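Long-range contacts in LYND (PDB 4V1T), which probably uses ATP to cyclise cysteine side chains of precursor peptides to thiazolines, as a YcaO-type heterocyclase of cyanobactin biosynthesis: residues L7-H12 and P44-Q49; L557-R562 and H672-P677; G602-A607 and L628-A633. All coordinates share one frame; numbering follows the deposited sequence.

Interaction 1. Residues L7-H12 and P44-Q49; sequences LQIQPH and PLLNGQ
Leu46 lays its isobutyl group across Ile9 and Leu7, its two methyls dividing the work: CD1 meets Ile9 CD1 at 3.8 Å, while CD2 rests against Leu7 CB at 3.9 Å. CG of Leu46 stands anti to its carbonyl carbon (chi1 -65°), which, with an extended chi2 (175°), sets the methyls over Leu7 and Ile9. The backbones join beside this patch, where Ile9 N donates to Leu46 O at 2.9 Å. The same oxygen receives a CA-H...O contact from Gln8. Both segments lie in the predicted winged helix-turn-helix domain: strand 6-9 is the middle strand of a small antiparallel sheet, and helix 65-78 packs over this patch, with Leu72 and Leu75 touching Leu46. On the loop that leads to strand 50-51, a water accepts from Gly48 N at 2.9 Å and lies 2.7 Å from Leu7 O, bridging the segments. Gly48 passes over the base of the Gln8 side chain, its N 3.6 Å from Gln8 CB; a CB on Gly48 would crowd Gln8 OE1 and, at this backbone conformation, the carbonyl O of Asn47. The bend there is braced by an Asx turn, in which Gln49 N donates to Asn47 OD1 at 3.2 Å from above the carbonyl plane.

Interaction 2. Residues L557-R562 and H672-P677; sequences LWWYNR and HPYLLP
Tyr674 pushes the edge of its ring into the face of Trp559, a T-shaped pair with centroids 5.3 Å apart and planes at 89°. The edge that touches runs from CE2, 3.8 Å from Trp559 CE3, to the hydroxyl, which lies over the rim of the same face. One methyl of Leu675, CD2, fills in beside the two indoles, closest to Trp558 CZ2 at 3.7 Å. One face of the tyrosine is taken by the aliphatic part of Arg562: its CG lies 3.8 Å from the ring centroid in a CH-pi contact, only 22° off the normal. The arginine chain then bends at chi3 (-84°), leading the guanidinium away from the ring, its plane nearly perpendicular to it, and NH2 bonds to Gln767 O. At the polar margin, Trp558 NE1 donates to Tyr674 O at 2.9 Å; the oxygen lies nearly in the indole plane, so this bond helps fix the turn of the Trp558 ring as well as satisfying a buried carbonyl. The phenol oxygen has two partners, His672 ND1 at 2.8 Å from Tyr674 OH and Asn769 ND2. Asn769 also bonds to Trp559 O, and Thr771 O receives Trp559 NE1, so the residues near the C-terminus close over the cluster. Helix 538-561, which carries both indoles, ends here, on the loop between helices 661-666 and 697-710 of the YcaO domain, in a Schellman motif with Arg562, at positive phi, as its C-prime residue.

Interaction 3. Residues G602-A607 and L628-A633; sequences GIPAFA and LDPTIA
Leu628 reaches Ile603 with one methyl, CD2 lying 4.1 Å from Ile603 CG1, and Met547 of helix 538-561 touches both side chains. Leu628 O faces the ring of Pro604, 3.5 Å from Pro604 CG. Asp629 turns away from the strand and serves as N-cap of helix 630-649: its OD1 accepts from Thr631 N at 3.0 Å, met from above the carboxylate plane. Pro630 meets Pro604 along the CB side of its ring, their CB atoms 3.8 Å apart. The segments are joined through strand 621-626, which pairs antiparallel with strand 605-612 and leads through a short connection into the helix, so that the first helical turn folds back over the start of the neighbouring strand in the YcaO domain. One turn further, Ala633 directs its methyl to the strand, where CB meets the edge of the Phe606 ring in its plane, 3.6 Å from CD2, and approaches Pro604 O. Phe606 holds CG anti to its carbonyl carbon (chi1 -60°), which brings CE2 to 3.8 Å from Pro630 O. Truncating Phe606 to an alanine would probably leave Ala633 CB without its aromatic neighbour, open a gap between strand and helix, and take the ring from Tyr689, which meets it from a loop.

How the interactions relate
Interactions 2 and 3 belong to the same YcaO domain, their centres about 18 Å apart, and they touch where Trp558 CZ3 packs on Ala607 CB at 4.2 Å. In sequence, both segments of interaction 3 fall between those of interaction 2. Helix 538-561 links them further, giving its C-terminal end to interaction 2 and Met547 to interaction 3. Neither is at the nucleotide itself: the side chain of Ala633 lies about 11 Å from bound ADP and from a magnesium ion, and that of Trp558 about 13 Å from a magnesium ion. Interaction 1 stands apart in the N-terminal winged-helix region, its centre about 84 Å from interaction 2 and 72 Å from interaction 3.

Interaction 1. Residues L7-H12 and P44-Q49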
loop_
_atom_site.group_PDB
_atom_site.type_symbol
_atom_site.label_atom_id
_atom_site.label_comp_id
_atom_site.label_asym_id
_atom_site.label_seq_id
_atom_site.Cartn_x
_atom_site.Cartn_y
_atom_site.Cartn_z
ATOM N N LEU B 7 19.816 -20.769 34.815
ATOM C CA LEU B 7 18.489 -20.720 34.218
ATOM C C LEU B 7 17.931 -19.311 34.280
ATOM O O LEU B 7 18.167 -18.576 35.233
ATOM C CB LEU B 7 17.543 -21.676 34.937
ATOM C CG LEU B 7 17.925 -23.151 34.914
ATOM C CD1 LEU B 7 16.958 -23.926 35.786
ATOM C CD2 LEU B 7 17.918 -23.687 33.489
ATOM N N GLN B 8 17.200 -18.926 33.245
ATOM C CA GLN B 8 16.533 -17.640 33.243
ATOM C C GLN B 8 15.414 -17.595 32.214
ATOM O O GLN B 8 15.502 -18.191 31.139
ATOM C CB GLN B 8 17.525 -16.502 32.974
ATOM C CG GLN B 8 18.119 -16.476 31.577
ATOM C CD GLN B 8 18.874 -15.183 31.273
ATOM O OE1 GLN B 8 18.805 -14.201 32.014
ATOM N NE2 GLN B 8 19.594 -15.184 30.166
ATOM N N ILE B 9 14.346 -16.892 32.566
ATOM C CA ILE B 9 13.369 -16.490 31.585
ATOM C C ILE B 9 14.111 -15.554 30.642
ATOM O O ILE B 9 14.899 -14.704 31.061
ATOM C CB ILE B 9 12.161 -15.783 32.206
ATOM C CG1 ILE B 9 11.450 -16.701 33.207
ATOM C CG2 ILE B 9 11.181 -15.362 31.125
ATOM C CD1 ILE B 9 10.928 -18.007 32.628
ATOM N N GLN B 10 13.874 -15.729 29.358
ATOM C CA GLN B 10 14.651 -15.017 28.357
ATOM C C GLN B 10 14.656 -13.521 28.603
ATOM O O GLN B 10 13.608 -12.935 28.846
ATOM C CB GLN B 10 14.170 -15.354 26.940
ATOM C CG GLN B 10 12.673 -15.541 26.731
ATOM C CD GLN B 10 12.413 -16.559 25.635
ATOM O OE1 GLN B 10 13.156 -17.536 25.492
ATOM N NE2 GLN B 10 11.385 -16.329 24.837
ATOM N N PRO B 11 15.852 -12.911 28.554
ATOM C CA PRO B 11 16.113 -11.609 29.174
ATOM C C PRO B 11 15.507 -10.401 28.480
ATOM O O PRO B 11 15.666 -9.289 28.978
ATOM C CB PRO B 11 17.638 -11.522 29.163
ATOM C CG PRO B 11 18.052 -12.347 28.011
ATOM C CD PRO B 11 17.072 -13.478 27.949
ATOM N N HIS B 12 14.811 -10.601 27.364
ATOM C CA HIS B 12 14.174 -9.475 26.693
ATOM C C HIS B 12 12.832 -9.175 27.358
ATOM O O HIS B 12 12.223 -8.145 27.104
ATOM C CB HIS B 12 14.021 -9.738 25.191
ATOM C CG HIS B 12 13.048 -10.822 24.844
ATOM N ND1 HIS B 12 11.703 -10.585 24.695
ATOM C CD2 HIS B 12 13.228 -12.139 24.580
ATOM C CE1 HIS B 12 11.092 -11.708 24.367
ATOM N NE2 HIS B 12 11.997 -12.665 24.288
ATOM N N PRO B 44 10.588 -15.238 40.012
ATOM C CA PRO B 44 11.624 -14.297 40.452
ATOM C C PRO B 44 13.005 -14.934 40.633
ATOM O O PRO B 44 13.985 -14.204 40.755
ATOM C CB PRO B 44 11.087 -13.764 41.789
ATOM C CG PRO B 44 10.056 -14.727 42.215
ATOM C CD PRO B 44 9.476 -15.327 40.975
ATOM N N LEU B 45 13.076 -16.265 40.634
ATOM C CA LEU B 45 14.348 -16.985 40.760
ATOM C C LEU B 45 14.912 -17.411 39.402
ATOM O O LEU B 45 15.908 -18.138 39.339
ATOM C CB LEU B 45 14.181 -18.219 41.652
ATOM C CG LEU B 45 13.511 -17.986 43.013
ATOM C CD1 LEU B 45 13.510 -19.265 43.828
ATOM C CD2 LEU B 45 14.183 -16.855 43.785
ATOM N N LEU B 46 14.264 -16.968 38.329
ATOM C CA LEU B 46 14.707 -17.251 36.975
ATOM C C LEU B 46 15.175 -15.963 36.306
ATOM O O LEU B 46 14.799 -15.658 35.188
ATOM C CB LEU B 46 13.575 -17.894 36.176
ATOM C CG LEU B 46 13.116 -19.275 36.650
ATOM C CD1 LEU B 46 11.913 -19.725 35.844
ATOM C CD2 LEU B 46 14.244 -20.285 36.509
ATOM N N ASN B 47 15.997 -15.206 37.017
ATOM C CA ASN B 47 16.509 -13.941 36.516
ATOM C C ASN B 47 17.951 -14.064 36.030
ATOM O O ASN B 47 18.513 -13.110 35.510
ATOM C CB ASN B 47 16.405 -12.866 37.597
ATOM C CG ASN B 47 17.100 -13.260 38.884
ATOM O OD1 ASN B 47 17.760 -14.300 38.963
ATOM N ND2 ASN B 47 16.944 -12.432 39.912
ATOM N N GLY B 48 18.544 -15.241 36.213
ATOM C CA GLY B 48 19.884 -15.519 35.726
ATOM C C GLY B 48 20.935 -15.691 36.809
ATOM O O GLY B 48 22.088 -15.995 36.501
ATOM N N GLN B 49 20.550 -15.502 38.072
ATOM C CA GLN B 49 21.482 -15.626 39.199
ATOM C C GLN B 49 21.465 -17.027 39.819
ATOM O O GLN B 49 22.165 -17.272 40.799
ATOM C CB GLN B 49 21.156 -14.606 40.302
ATOM C CG GLN B 49 20.895 -13.180 39.835
ATOM C CD GLN B 49 20.511 -12.256 40.983
ATOM O OE1 GLN B 49 19.688 -12.605 41.833
ATOM N NE2 GLN B 49 21.104 -11.070 41.011
HETATM O O HOH W 1 18.052 -17.686 37.727
#

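Interaction 2. Residues L557-R562 and H672-P677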
loop_
_atom_site.group_PDB
_atom_site.type_symbol
_atom_site.label_atom_id
_atom_site.label_comp_id
_atom_site.label_asym_id
_atom_site.label_seq_id
_atom_site.Cartn_x
_atom_site.Cartn_y
_atom_site.Cartn_z
ATOM N N LEU B 557 -7.817 1.711 -41.016
ATOM C CA LEU B 557 -8.804 1.776 -42.085
ATOM C C LEU B 557 -9.579 3.076 -42.010
ATOM O O LEU B 557 -9.716 3.793 -43.005
ATOM C CB LEU B 557 -9.772 0.590 -41.987
ATOM C CG LEU B 557 -9.186 -0.811 -42.223
ATOM C CD1 LEU B 557 -10.281 -1.861 -42.164
ATOM C CD2 LEU B 557 -8.437 -0.908 -43.546
ATOM N N TRP B 558 -10.085 3.376 -40.821
ATOM C CA TRP B 558 -10.891 4.569 -40.603
ATOM C C TRP B 558 -10.093 5.845 -40.815
ATOM O O TRP B 558 -10.518 6.741 -41.552
ATOM C CB TRP B 558 -11.477 4.547 -39.191
ATOM C CG TRP B 558 -11.886 5.893 -38.664
ATOM C CD1 TRP B 558 -12.870 6.707 -39.146
ATOM C CD2 TRP B 558 -11.327 6.566 -37.527
ATOM N NE1 TRP B 558 -12.947 7.857 -38.388
ATOM C CE2 TRP B 558 -12.017 7.788 -37.384
ATOM C CE3 TRP B 558 -10.315 6.250 -36.614
ATOM C CZ2 TRP B 558 -11.717 8.696 -36.371
ATOM C CZ3 TRP B 558 -10.020 7.150 -35.610
ATOM C CH2 TRP B 558 -10.718 8.361 -35.495
ATOM N N TRP B 559 -8.930 5.915 -40.179
ATOM C CA TRP B 559 -8.141 7.139 -40.153
ATOM C C TRP B 559 -7.581 7.544 -41.515
ATOM O O TRP B 559 -7.674 8.703 -41.917
ATOM C CB TRP B 559 -6.985 6.984 -39.164
ATOM C CG TRP B 559 -6.143 8.205 -39.052
ATOM C CD1 TRP B 559 -5.009 8.486 -39.761
ATOM C CD2 TRP B 559 -6.362 9.320 -38.191
ATOM N NE1 TRP B 559 -4.507 9.704 -39.387
ATOM C CE2 TRP B 559 -5.320 10.238 -38.424
ATOM C CE3 TRP B 559 -7.335 9.631 -37.234
ATOM C CZ2 TRP B 559 -5.230 11.445 -37.745
ATOM C CZ3 TRP B 559 -7.245 10.831 -36.563
ATOM C CH2 TRP B 559 -6.200 11.727 -36.822
ATOM N N TYR B 560 -6.982 6.595 -42.220
ATOM C CA TYR B 560 -6.243 6.919 -43.432
ATOM C C TYR B 560 -7.134 6.979 -44.666
ATOM O O TYR B 560 -6.806 7.669 -45.632
ATOM C CB TYR B 560 -5.094 5.926 -43.626
ATOM C CG TYR B 560 -4.033 6.113 -42.577
ATOM C CD1 TYR B 560 -3.144 7.193 -42.633
ATOM C CD2 TYR B 560 -3.950 5.251 -41.486
ATOM C CE1 TYR B 560 -2.194 7.382 -41.645
ATOM C CE2 TYR B 560 -3.004 5.432 -40.505
ATOM C CZ TYR B 560 -2.132 6.495 -40.583
ATOM O OH TYR B 560 -1.200 6.660 -39.587
ATOM N N ASN B 561 -8.261 6.276 -44.636
ATOM C CA ASN B 561 -9.283 6.460 -45.663
ATOM C C ASN B 561 -10.203 7.623 -45.292
ATOM O O ASN B 561 -11.037 8.027 -46.086
ATOM C CB ASN B 561 -10.098 5.187 -45.864
ATOM C CG ASN B 561 -9.268 4.039 -46.406
ATOM O OD1 ASN B 561 -8.984 3.971 -47.603
ATOM N ND2 ASN B 561 -8.886 3.122 -45.529
ATOM N N ARG B 562 -10.035 8.154 -44.080
ATOM C CA ARG B 562 -10.856 9.245 -43.569
ATOM C C ARG B 562 -12.335 8.933 -43.749
ATOM O O ARG B 562 -13.094 9.704 -44.333
ATOM C CB ARG B 562 -10.477 10.566 -44.239
ATOM C CG ARG B 562 -9.107 11.073 -43.804
ATOM C CD ARG B 562 -8.752 12.394 -44.462
ATOM N NE ARG B 562 -8.170 12.214 -45.790
ATOM C CZ ARG B 562 -7.636 13.195 -46.512
ATOM N NH1 ARG B 562 -7.606 14.427 -46.030
ATOM N NH2 ARG B 562 -7.115 12.943 -47.708
ATOM N N HIS B 672 -10.946 17.904 -39.360
ATOM C CA HIS B 672 -11.054 16.446 -39.459
ATOM C C HIS B 672 -12.495 15.990 -39.218
ATOM O O HIS B 672 -12.816 15.486 -38.148
ATOM C CB HIS B 672 -10.121 15.781 -38.447
ATOM C CG HIS B 672 -8.732 16.334 -38.455
ATOM N ND1 HIS B 672 -7.747 15.870 -39.303
ATOM C CD2 HIS B 672 -8.166 17.327 -37.730
ATOM C CE1 HIS B 672 -6.633 16.548 -39.095
ATOM N NE2 HIS B 672 -6.859 17.443 -38.147
ATOM N N PRO B 673 -13.372 16.181 -40.217
ATOM C CA PRO B 673 -14.796 15.840 -40.066
ATOM C C PRO B 673 -15.059 14.349 -39.872
ATOM O O PRO B 673 -16.138 13.971 -39.407
ATOM C CB PRO B 673 -15.416 16.329 -41.383
ATOM C CG PRO B 673 -14.295 16.344 -42.348
ATOM C CD PRO B 673 -13.060 16.672 -41.571
ATOM N N TYR B 674 -14.078 13.520 -40.217
ATOM C CA TYR B 674 -14.172 12.086 -40.002
ATOM C C TYR B 674 -14.033 11.701 -38.515
ATOM O O TYR B 674 -14.052 10.514 -38.173
ATOM C CB TYR B 674 -13.112 11.352 -40.832
ATOM C CG TYR B 674 -11.692 11.850 -40.619
ATOM C CD1 TYR B 674 -11.182 12.897 -41.375
ATOM C CD2 TYR B 674 -10.863 11.265 -39.671
ATOM C CE1 TYR B 674 -9.895 13.355 -41.181
ATOM C CE2 TYR B 674 -9.573 11.713 -39.473
ATOM C CZ TYR B 674 -9.098 12.756 -40.227
ATOM O OH TYR B 674 -7.819 13.200 -40.030
ATOM N N LEU B 675 -13.894 12.698 -37.641
ATOM C CA LEU B 675 -13.841 12.470 -36.200
ATOM C C LEU B 675 -15.227 12.454 -35.571
ATOM O O LEU B 675 -15.448 11.780 -34.566
ATOM C CB LEU B 675 -12.994 13.540 -35.515
ATOM C CG LEU B 675 -11.478 13.483 -35.715
ATOM C CD1 LEU B 675 -10.832 14.596 -34.909
ATOM C CD2 LEU B 675 -10.891 12.142 -35.312
ATOM N N LEU B 676 -16.159 13.205 -36.148
ATOM C CA LEU B 676 -17.504 13.261 -35.603
ATOM C C LEU B 676 -18.393 12.311 -36.392
ATOM O O LEU B 676 -18.120 12.021 -37.555
ATOM C CB LEU B 676 -18.040 14.693 -35.603
ATOM C CG LEU B 676 -18.161 15.425 -36.932
ATOM C CD1 LEU B 676 -19.504 15.124 -37.590
ATOM C CD2 LEU B 676 -17.994 16.919 -36.701
ATOM N N PRO B 677 -19.448 11.794 -35.755
ATOM C CA PRO B 677 -20.267 10.802 -36.447
ATOM C C PRO B 677 -21.095 11.403 -37.571
ATOM O O PRO B 677 -21.510 12.559 -37.478
ATOM C CB PRO B 677 -21.162 10.266 -35.337
ATOM C CG PRO B 677 -21.285 11.406 -34.373
ATOM C CD PRO B 677 -19.964 12.109 -34.411
#

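Interaction 3. Residues G602-A607 and L628-A633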
loop_
_atom_site.group_PDB
_atom_site.type_symbol
_atom_site.label_atom_id
_atom_site.label_comp_id
_atom_site.label_asym_id
_atom_site.label_seq_id
_atom_site.Cartn_x
_atom_site.Cartn_y
_atom_site.Cartn_z
ATOM N N GLY B 602 -15.446 -8.506 -37.847
ATOM C CA GLY B 602 -16.686 -8.467 -37.087
ATOM C C GLY B 602 -16.488 -8.394 -35.583
ATOM O O GLY B 602 -17.453 -8.471 -34.821
ATOM N N ILE B 603 -15.238 -8.260 -35.153
ATOM C CA ILE B 603 -14.922 -8.104 -33.740
ATOM C C ILE B 603 -15.088 -6.637 -33.377
ATOM O O ILE B 603 -14.438 -5.787 -33.967
ATOM C CB ILE B 603 -13.485 -8.556 -33.422
ATOM C CG1 ILE B 603 -13.308 -10.041 -33.785
ATOM C CG2 ILE B 603 -13.173 -8.316 -31.949
ATOM C CD1 ILE B 603 -11.884 -10.551 -33.653
ATOM N N PRO B 604 -15.956 -6.331 -32.399
ATOM C CA PRO B 604 -16.231 -4.916 -32.162
ATOM C C PRO B 604 -14.994 -4.103 -31.793
ATOM O O PRO B 604 -14.210 -4.487 -30.930
ATOM C CB PRO B 604 -17.246 -4.926 -31.016
ATOM C CG PRO B 604 -17.317 -6.315 -30.518
ATOM C CD PRO B 604 -16.766 -7.222 -31.553
ATOM N N ALA B 605 -14.840 -2.976 -32.471
ATOM C CA ALA B 605 -13.726 -2.082 -32.258
ATOM C C ALA B 605 -14.274 -0.672 -32.295
ATOM O O ALA B 605 -15.145 -0.356 -33.112
ATOM C CB ALA B 605 -12.669 -2.274 -33.336
ATOM N N PHE B 606 -13.768 0.176 -31.412
ATOM C CA PHE B 606 -14.307 1.516 -31.280
ATOM C C PHE B 606 -13.238 2.584 -31.128
ATOM O O PHE B 606 -12.114 2.304 -30.717
ATOM C CB PHE B 606 -15.251 1.562 -30.083
ATOM C CG PHE B 606 -16.412 0.624 -30.200
ATOM C CD1 PHE B 606 -17.589 1.035 -30.807
ATOM C CD2 PHE B 606 -16.327 -0.666 -29.707
ATOM C CE1 PHE B 606 -18.666 0.172 -30.916
ATOM C CE2 PHE B 606 -17.400 -1.532 -29.810
ATOM C CZ PHE B 606 -18.568 -1.116 -30.419
ATOM N N ALA B 607 -13.613 3.811 -31.469
ATOM C CA ALA B 607 -12.800 4.985 -31.192
ATOM C C ALA B 607 -13.580 5.940 -30.299
ATOM O O ALA B 607 -14.671 6.378 -30.650
ATOM C CB ALA B 607 -12.410 5.676 -32.478
ATOM N N LEU B 628 -14.082 -8.980 -27.926
ATOM C CA LEU B 628 -15.211 -9.765 -28.406
ATOM C C LEU B 628 -16.500 -9.185 -27.821
ATOM O O LEU B 628 -17.540 -9.165 -28.471
ATOM C CB LEU B 628 -15.044 -11.248 -28.051
ATOM C CG LEU B 628 -14.017 -12.027 -28.895
ATOM C CD1 LEU B 628 -13.832 -13.438 -28.363
ATOM C CD2 LEU B 628 -14.415 -12.078 -30.364
ATOM N N ASP B 629 -16.401 -8.690 -26.594
ATOM C CA ASP B 629 -17.517 -8.061 -25.896
ATOM C C ASP B 629 -17.500 -6.563 -26.168
ATOM O O ASP B 629 -16.581 -5.874 -25.726
ATOM C CB ASP B 629 -17.416 -8.321 -24.392
ATOM C CG ASP B 629 -18.638 -7.837 -23.623
ATOM O OD1 ASP B 629 -19.420 -7.024 -24.159
ATOM O OD2 ASP B 629 -18.816 -8.276 -22.465
ATOM N N PRO B 630 -18.510 -6.053 -26.898
ATOM C CA PRO B 630 -18.485 -4.646 -27.303
ATOM C C PRO B 630 -18.534 -3.702 -26.115
ATOM O O PRO B 630 -18.024 -2.585 -26.207
ATOM C CB PRO B 630 -19.745 -4.500 -28.166
ATOM C CG PRO B 630 -20.649 -5.581 -27.697
ATOM C CD PRO B 630 -19.758 -6.719 -27.314
ATOM N N THR B 631 -19.143 -4.152 -25.016
ATOM C CA THR B 631 -19.182 -3.375 -23.796
ATOM C C THR B 631 -17.762 -3.095 -23.312
ATOM O O THR B 631 -17.432 -1.962 -22.954
ATOM C CB THR B 631 -19.985 -4.097 -22.691
ATOM O OG1 THR B 631 -21.350 -4.250 -23.107
ATOM C CG2 THR B 631 -19.955 -3.325 -21.406
ATOM N N ILE B 632 -16.924 -4.127 -23.321
ATOM C CA ILE B 632 -15.543 -3.996 -22.871
ATOM C C ILE B 632 -14.739 -3.180 -23.880
ATOM O O ILE B 632 -13.865 -2.404 -23.505
ATOM C CB ILE B 632 -14.863 -5.370 -22.672
ATOM C CG1 ILE B 632 -15.718 -6.299 -21.783
ATOM C CG2 ILE B 632 -13.460 -5.198 -22.089
ATOM C CD1 ILE B 632 -16.133 -5.715 -20.446
ATOM N N ALA B 633 -15.036 -3.365 -25.161
ATOM C CA ALA B 633 -14.325 -2.654 -26.217
ATOM C C ALA B 633 -14.521 -1.146 -26.063
ATOM O O ALA B 633 -13.566 -0.379 -26.134
ATOM C CB ALA B 633 -14.793 -3.122 -27.587
#